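Local atomic coordinates of fasciclin-1 (Drosophila melanogaster, PDB entry 1O70), a protein that acts as a probably GPI-anchored neural cell adhesion molecule, of which this fragment holds the third and fourth FAS1 domains. Residues L45-W58 with T143-G155. Numbering follows the deposited sequence.
Sequences LTEVTILAPSNEAW and TNGYVHIIDHVLG. With SO4 (sulfate ion), chain D.
Ile-50 and His-148 meet on strands 48-53 and 145-150, the first and last strands of the third FAS1 domain and the only parallel neighbours in its mixed sheet. Ile-50 sends its N-H to Tyr-146 O and takes that of His-148; Ala-52 and Ile-150 continue the ladder until Ser-54 N closes it on Ile-150 O at 2.8 Å. Toward the other end a water bridges Val-48 O and Tyr-146 O.

On the face carrying Thr-49, Leu-51 and Pro-53, the imidazole of His-148 fits against two methyl bumps: Leu-51 CD2 lies at its edge, 3.9 Å from His-148 CD2, while Thr-49 CG2 comes in obliquely. With OG1 beside the backbone N (chi1 -64°), CG2 of Thr-49 falls anti to that N and faces the histidine, while OG1 hydrogen-bonds to Asp-84 O and Leu-86 N. A valine here would probably leave Asp-84 O and Leu-86 N without their hydroxyl partner and their loop less firmly tied to the strand. His-148 NE2 is bonded to Leu-86 O. Further along, Ile-150 CD1 tucks under Leu-51 CB, whose chain reaches on to Leu-154.

On the other face, Val-147 CG2 rests on Ile-50 CB, and Ile-149 CG2 fills the bend at Ser-54, 3.8 Å from Ser-54 CB. Ser-54 OG caps the following helix by accepting from Ala-57 N.

Beyond the strands, Val-153 plugs the hollow between Pro-53, Ala-57 and Trp-58. Its CG2 meets Pro-53 CB at 3.8 Å, and its CG1 sits over the indole face in a CH-pi contact, 4.3 Å from the centroid of the six-membered ring of Trp-58.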
loop_
_atom_site.group_PDB
_atom_site.type_symbol
_atom_site.label_atom_id
_atom_site.label_comp_id
_atom_site.label_asym_id
_atom_site.label_seq_id
_atom_site.Cartn_x
_atom_site.Cartn_y
_atom_site.Cartn_z
ATOM N N LEU A 45 17.097 14.541 -13.112
ATOM C CA LEU A 45 17.473 13.173 -12.769
ATOM C C LEU A 45 18.392 12.566 -13.820
ATOM O O LEU A 45 18.187 12.746 -15.023
ATOM C CB LEU A 45 16.223 12.296 -12.616
ATOM C CG LEU A 45 15.312 12.574 -11.415
ATOM C CD1 LEU A 45 13.981 11.867 -11.589
ATOM C CD2 LEU A 45 16.008 12.126 -10.141
ATOM N N THR A 46 19.411 11.851 -13.359
ATOM C CA THR A 46 20.353 11.205 -14.261
ATOM C C THR A 46 19.660 10.014 -14.925
ATOM O O THR A 46 19.958 9.676 -16.067
ATOM C CB THR A 46 21.592 10.736 -13.492
ATOM O OG1 THR A 46 21.188 9.853 -12.438
ATOM C CG2 THR A 46 22.317 11.931 -12.887
ATOM N N GLU A 47 18.733 9.392 -14.199
ATOM C CA GLU A 47 17.961 8.263 -14.707
ATOM C C GLU A 47 16.531 8.423 -14.193
ATOM O O GLU A 47 16.321 8.760 -13.024
ATOM C CB GLU A 47 18.540 6.937 -14.210
ATOM C CG GLU A 47 20.040 6.798 -14.404
ATOM C CD GLU A 47 20.534 5.384 -14.150
ATOM O OE1 GLU A 47 20.326 4.512 -15.024
ATOM O OE2 GLU A 47 21.119 5.139 -13.073
ATOM N N VAL A 48 15.548 8.190 -15.059
ATOM C CA VAL A 48 14.150 8.333 -14.665
ATOM C C VAL A 48 13.202 7.437 -15.463
ATOM O O VAL A 48 13.345 7.288 -16.676
ATOM C CB VAL A 48 13.692 9.812 -14.818
ATOM C CG1 VAL A 48 13.886 10.278 -16.256
ATOM C CG2 VAL A 48 12.232 9.962 -14.393
ATOM N N THR A 49 12.245 6.829 -14.769
ATOM C CA THR A 49 11.255 5.974 -15.406
ATOM C C THR A 49 9.885 6.475 -14.969
ATOM O O THR A 49 9.599 6.613 -13.778
ATOM C CB THR A 49 11.422 4.492 -15.010
ATOM O OG1 THR A 49 12.678 4.022 -15.498
ATOM C CG2 THR A 49 10.313 3.642 -15.615
ATOM N N ILE A 50 9.049 6.754 -15.956
ATOM C CA ILE A 50 7.724 7.280 -15.715
ATOM C C ILE A 50 6.642 6.239 -15.949
ATOM O O ILE A 50 6.683 5.495 -16.935
ATOM C CB ILE A 50 7.461 8.477 -16.645
ATOM C CG1 ILE A 50 8.508 9.560 -16.379
ATOM C CG2 ILE A 50 6.035 8.993 -16.459
ATOM C CD1 ILE A 50 8.393 10.780 -17.278
ATOM N N LEU A 51 5.683 6.176 -15.028
ATOM C CA LEU A 51 4.556 5.262 -15.164
ATOM C C LEU A 51 3.428 6.193 -15.554
ATOM O O LEU A 51 2.859 6.872 -14.702
ATOM C CB LEU A 51 4.227 4.565 -13.836
ATOM C CG LEU A 51 5.328 3.692 -13.210
ATOM C CD1 LEU A 51 4.730 2.880 -12.061
ATOM C CD2 LEU A 51 5.918 2.735 -14.254
ATOM N N ALA A 52 3.130 6.257 -16.848
ATOM C CA ALA A 52 2.087 7.142 -17.336
ATOM C C ALA A 52 0.735 6.453 -17.432
ATOM O O ALA A 52 0.565 5.497 -18.185
ATOM C CB ALA A 52 2.479 7.707 -18.694
ATOM N N PRO A 53 -0.243 6.925 -16.650
ATOM C CA PRO A 53 -1.584 6.336 -16.673
ATOM C C PRO A 53 -2.187 6.540 -18.058
ATOM O O PRO A 53 -1.965 7.580 -18.681
ATOM C CB PRO A 53 -2.349 7.149 -15.628
ATOM C CG PRO A 53 -1.281 7.612 -14.694
ATOM C CD PRO A 53 -0.136 7.959 -15.607
ATOM N N SER A 54 -2.942 5.554 -18.538
ATOM C CA SER A 54 -3.590 5.665 -19.842
ATOM C C SER A 54 -4.602 6.797 -19.749
ATOM O O SER A 54 -4.981 7.198 -18.651
ATOM C CB SER A 54 -4.332 4.379 -20.181
ATOM O OG SER A 54 -5.428 4.225 -19.300
ATOM N N ASN A 55 -5.048 7.308 -20.893
ATOM C CA ASN A 55 -6.027 8.390 -20.897
ATOM C C ASN A 55 -7.325 7.919 -20.270
ATOM O O ASN A 55 -8.043 8.696 -19.638
ATOM C CB ASN A 55 -6.291 8.858 -22.323
ATOM C CG ASN A 55 -5.019 9.073 -23.098
ATOM O OD1 ASN A 55 -4.344 8.117 -23.494
ATOM N ND2 ASN A 55 -4.666 10.333 -23.304
ATOM N N GLU A 56 -7.620 6.638 -20.457
ATOM C CA GLU A 56 -8.825 6.042 -19.911
ATOM C C GLU A 56 -8.692 5.985 -18.392
ATOM O O GLU A 56 -9.685 6.038 -17.666
ATOM C CB GLU A 56 -9.009 4.636 -20.475
ATOM C CG GLU A 56 -10.334 3.986 -20.119
ATOM C CD GLU A 56 -10.473 2.593 -20.713
ATOM O OE1 GLU A 56 -10.295 2.444 -21.951
ATOM O OE2 GLU A 56 -10.774 1.648 -19.939
ATOM N N ALA A 57 -7.452 5.888 -17.921
ATOM C CA ALA A 57 -7.171 5.837 -16.497
ATOM C C ALA A 57 -7.318 7.218 -15.872
ATOM O O ALA A 57 -7.708 7.348 -14.715
ATOM C CB ALA A 57 -5.762 5.309 -16.265
ATOM N N TRP A 58 -6.999 8.256 -16.630
ATOM C CA TRP A 58 -7.110 9.602 -16.103
ATOM C C TRP A 58 -8.549 10.096 -16.077
ATOM O O TRP A 58 -8.847 11.108 -15.456
ATOM C CB TRP A 58 -6.276 10.563 -16.931
ATOM C CG TRP A 58 -4.848 10.610 -16.541
ATOM C CD1 TRP A 58 -3.785 10.160 -17.263
ATOM C CD2 TRP A 58 -4.307 11.216 -15.364
ATOM N NE1 TRP A 58 -2.612 10.457 -16.614
ATOM C CE2 TRP A 58 -2.904 11.107 -15.443
ATOM C CE3 TRP A 58 -4.875 11.836 -14.241
ATOM C CZ2 TRP A 58 -2.054 11.616 -14.456
ATOM C CZ3 TRP A 58 -4.028 12.340 -13.254
ATOM C CH2 TRP A 58 -2.632 12.223 -13.371
ATOM N N THR A 143 15.321 8.975 -23.166
ATOM C CA THR A 143 16.697 9.419 -23.090
ATOM C C THR A 143 17.423 8.879 -21.866
ATOM O O THR A 143 18.486 8.283 -21.989
ATOM C CB THR A 143 16.747 10.950 -23.075
ATOM O OG1 THR A 143 16.206 11.445 -24.304
ATOM C CG2 THR A 143 18.161 11.444 -22.902
ATOM N N ASN A 144 16.842 9.088 -20.690
ATOM C CA ASN A 144 17.443 8.634 -19.447
ATOM C C ASN A 144 16.709 7.467 -18.802
ATOM O O ASN A 144 16.906 7.189 -17.622
ATOM C CB ASN A 144 17.521 9.799 -18.457
ATOM C CG ASN A 144 18.459 10.888 -18.924
ATOM O OD1 ASN A 144 19.640 10.637 -19.176
ATOM N ND2 ASN A 144 17.942 12.104 -19.048
ATOM N N GLY A 145 15.857 6.784 -19.558
ATOM C CA GLY A 145 15.145 5.664 -18.975
ATOM C C GLY A 145 14.029 5.078 -19.812
ATOM O O GLY A 145 14.195 4.843 -21.010
ATOM N N TYR A 146 12.888 4.833 -19.180
ATOM C CA TYR A 146 11.763 4.256 -19.883
ATOM C C TYR A 146 10.431 4.851 -19.455
ATOM O O TYR A 146 10.354 5.687 -18.555
ATOM C CB TYR A 146 11.718 2.737 -19.672
ATOM C CG TYR A 146 12.969 2.001 -20.123
ATOM C CD1 TYR A 146 14.089 1.919 -19.296
ATOM C CD2 TYR A 146 13.035 1.397 -21.383
ATOM C CE1 TYR A 146 15.244 1.258 -19.706
ATOM C CE2 TYR A 146 14.188 0.729 -21.809
ATOM C CZ TYR A 146 15.289 0.663 -20.967
ATOM O OH TYR A 146 16.440 0.023 -21.371
ATOM N N VAL A 147 9.382 4.410 -20.135
ATOM C CA VAL A 147 8.029 4.833 -19.848
ATOM C C VAL A 147 7.146 3.615 -20.035
ATOM O O VAL A 147 7.335 2.842 -20.974
ATOM C CB VAL A 147 7.575 5.931 -20.809
ATOM C CG1 VAL A 147 6.059 6.071 -20.748
ATOM C CG2 VAL A 147 8.237 7.244 -20.446
ATOM N N HIS A 148 6.188 3.448 -19.137
ATOM C CA HIS A 148 5.255 2.331 -19.202
ATOM C C HIS A 148 3.862 2.900 -18.965
ATOM O O HIS A 148 3.687 3.810 -18.147
ATOM C CB HIS A 148 5.544 1.328 -18.091
ATOM C CG HIS A 148 6.967 0.861 -18.039
ATOM N ND1 HIS A 148 7.488 -0.039 -18.945
ATOM C CD2 HIS A 148 7.964 1.129 -17.162
ATOM C CE1 HIS A 148 8.742 -0.310 -18.626
ATOM N NE2 HIS A 148 9.054 0.386 -17.546
ATOM N N ILE A 149 2.864 2.359 -19.653
ATOM C CA ILE A 149 1.498 2.832 -19.469
ATOM C C ILE A 149 0.715 1.896 -18.542
ATOM O O ILE A 149 0.695 0.681 -18.745
ATOM C CB ILE A 149 0.755 2.970 -20.835
ATOM C CG1 ILE A 149 1.373 4.105 -21.654
ATOM C CG2 ILE A 149 -0.703 3.364 -20.614
ATOM C CD1 ILE A 149 2.749 3.845 -22.155
ATOM N N ILE A 150 0.093 2.466 -17.513
ATOM C CA ILE A 150 -0.692 1.679 -16.571
ATOM C C ILE A 150 -2.163 2.047 -16.682
ATOM O O ILE A 150 -2.503 3.151 -17.110
ATOM C CB ILE A 150 -0.205 1.868 -15.115
ATOM C CG1 ILE A 150 -0.310 3.341 -14.696
ATOM C CG2 ILE A 150 1.227 1.370 -14.986
ATOM C CD1 ILE A 150 0.203 3.602 -13.277
ATOM N N ASP A 151 -3.030 1.115 -16.295
ATOM C CA ASP A 151 -4.463 1.322 -16.410
ATOM C C ASP A 151 -5.156 1.996 -15.242
ATOM O O ASP A 151 -6.379 2.121 -15.242
ATOM C CB ASP A 151 -5.156 -0.007 -16.711
ATOM C CG ASP A 151 -4.887 -1.059 -15.657
ATOM O OD1 ASP A 151 -4.263 -0.747 -14.613
ATOM O OD2 ASP A 151 -5.316 -2.207 -15.887
ATOM N N HIS A 152 -4.394 2.413 -14.240
ATOM C CA HIS A 152 -4.977 3.116 -13.104
ATOM C C HIS A 152 -4.000 4.168 -12.689
ATOM O O HIS A 152 -2.804 4.035 -12.935
ATOM C CB HIS A 152 -5.233 2.201 -11.908
ATOM C CG HIS A 152 -6.437 1.332 -12.066
ATOM N ND1 HIS A 152 -6.370 0.053 -12.576
ATOM C CD2 HIS A 152 -7.745 1.567 -11.805
ATOM C CE1 HIS A 152 -7.584 -0.466 -12.618
ATOM N NE2 HIS A 152 -8.438 0.432 -12.157
ATOM N N VAL A 153 -4.516 5.216 -12.067
ATOM C CA VAL A 153 -3.681 6.299 -11.599
ATOM C C VAL A 153 -3.272 5.987 -10.166
ATOM O O VAL A 153 -4.120 5.849 -9.279
ATOM C CB VAL A 153 -4.446 7.626 -11.643
ATOM C CG1 VAL A 153 -3.519 8.763 -11.287
ATOM C CG2 VAL A 153 -5.059 7.835 -13.029
ATOM N N LEU A 154 -1.969 5.861 -9.939
ATOM C CA LEU A 154 -1.477 5.560 -8.603
ATOM C C LEU A 154 -1.837 6.710 -7.660
ATOM O O LEU A 154 -2.086 7.836 -8.103
ATOM C CB LEU A 154 0.041 5.347 -8.627
ATOM C CG LEU A 154 0.567 4.231 -9.536
ATOM C CD1 LEU A 154 2.086 4.163 -9.451
ATOM C CD2 LEU A 154 -0.052 2.903 -9.140
ATOM N N GLY A 155 -1.877 6.419 -6.364
ATOM C CA GLY A 155 -2.196 7.441 -5.385
ATOM C C GLY A 155 -3.651 7.853 -5.304
ATOM O O GLY A 155 -3.981 8.794 -4.588
HETATM S S SO4 D . -7.915 13.850 -22.754
HETATM O O1 SO4 D . -7.145 12.604 -22.549
HETATM O O2 SO4 D . -8.856 13.679 -23.875
HETATM O O3 SO4 D . -8.654 14.174 -21.521
HETATM O O4 SO4 D . -6.986 14.959 -23.060
HETATM O O HOH W 1 11.709 8.302 -18.398
#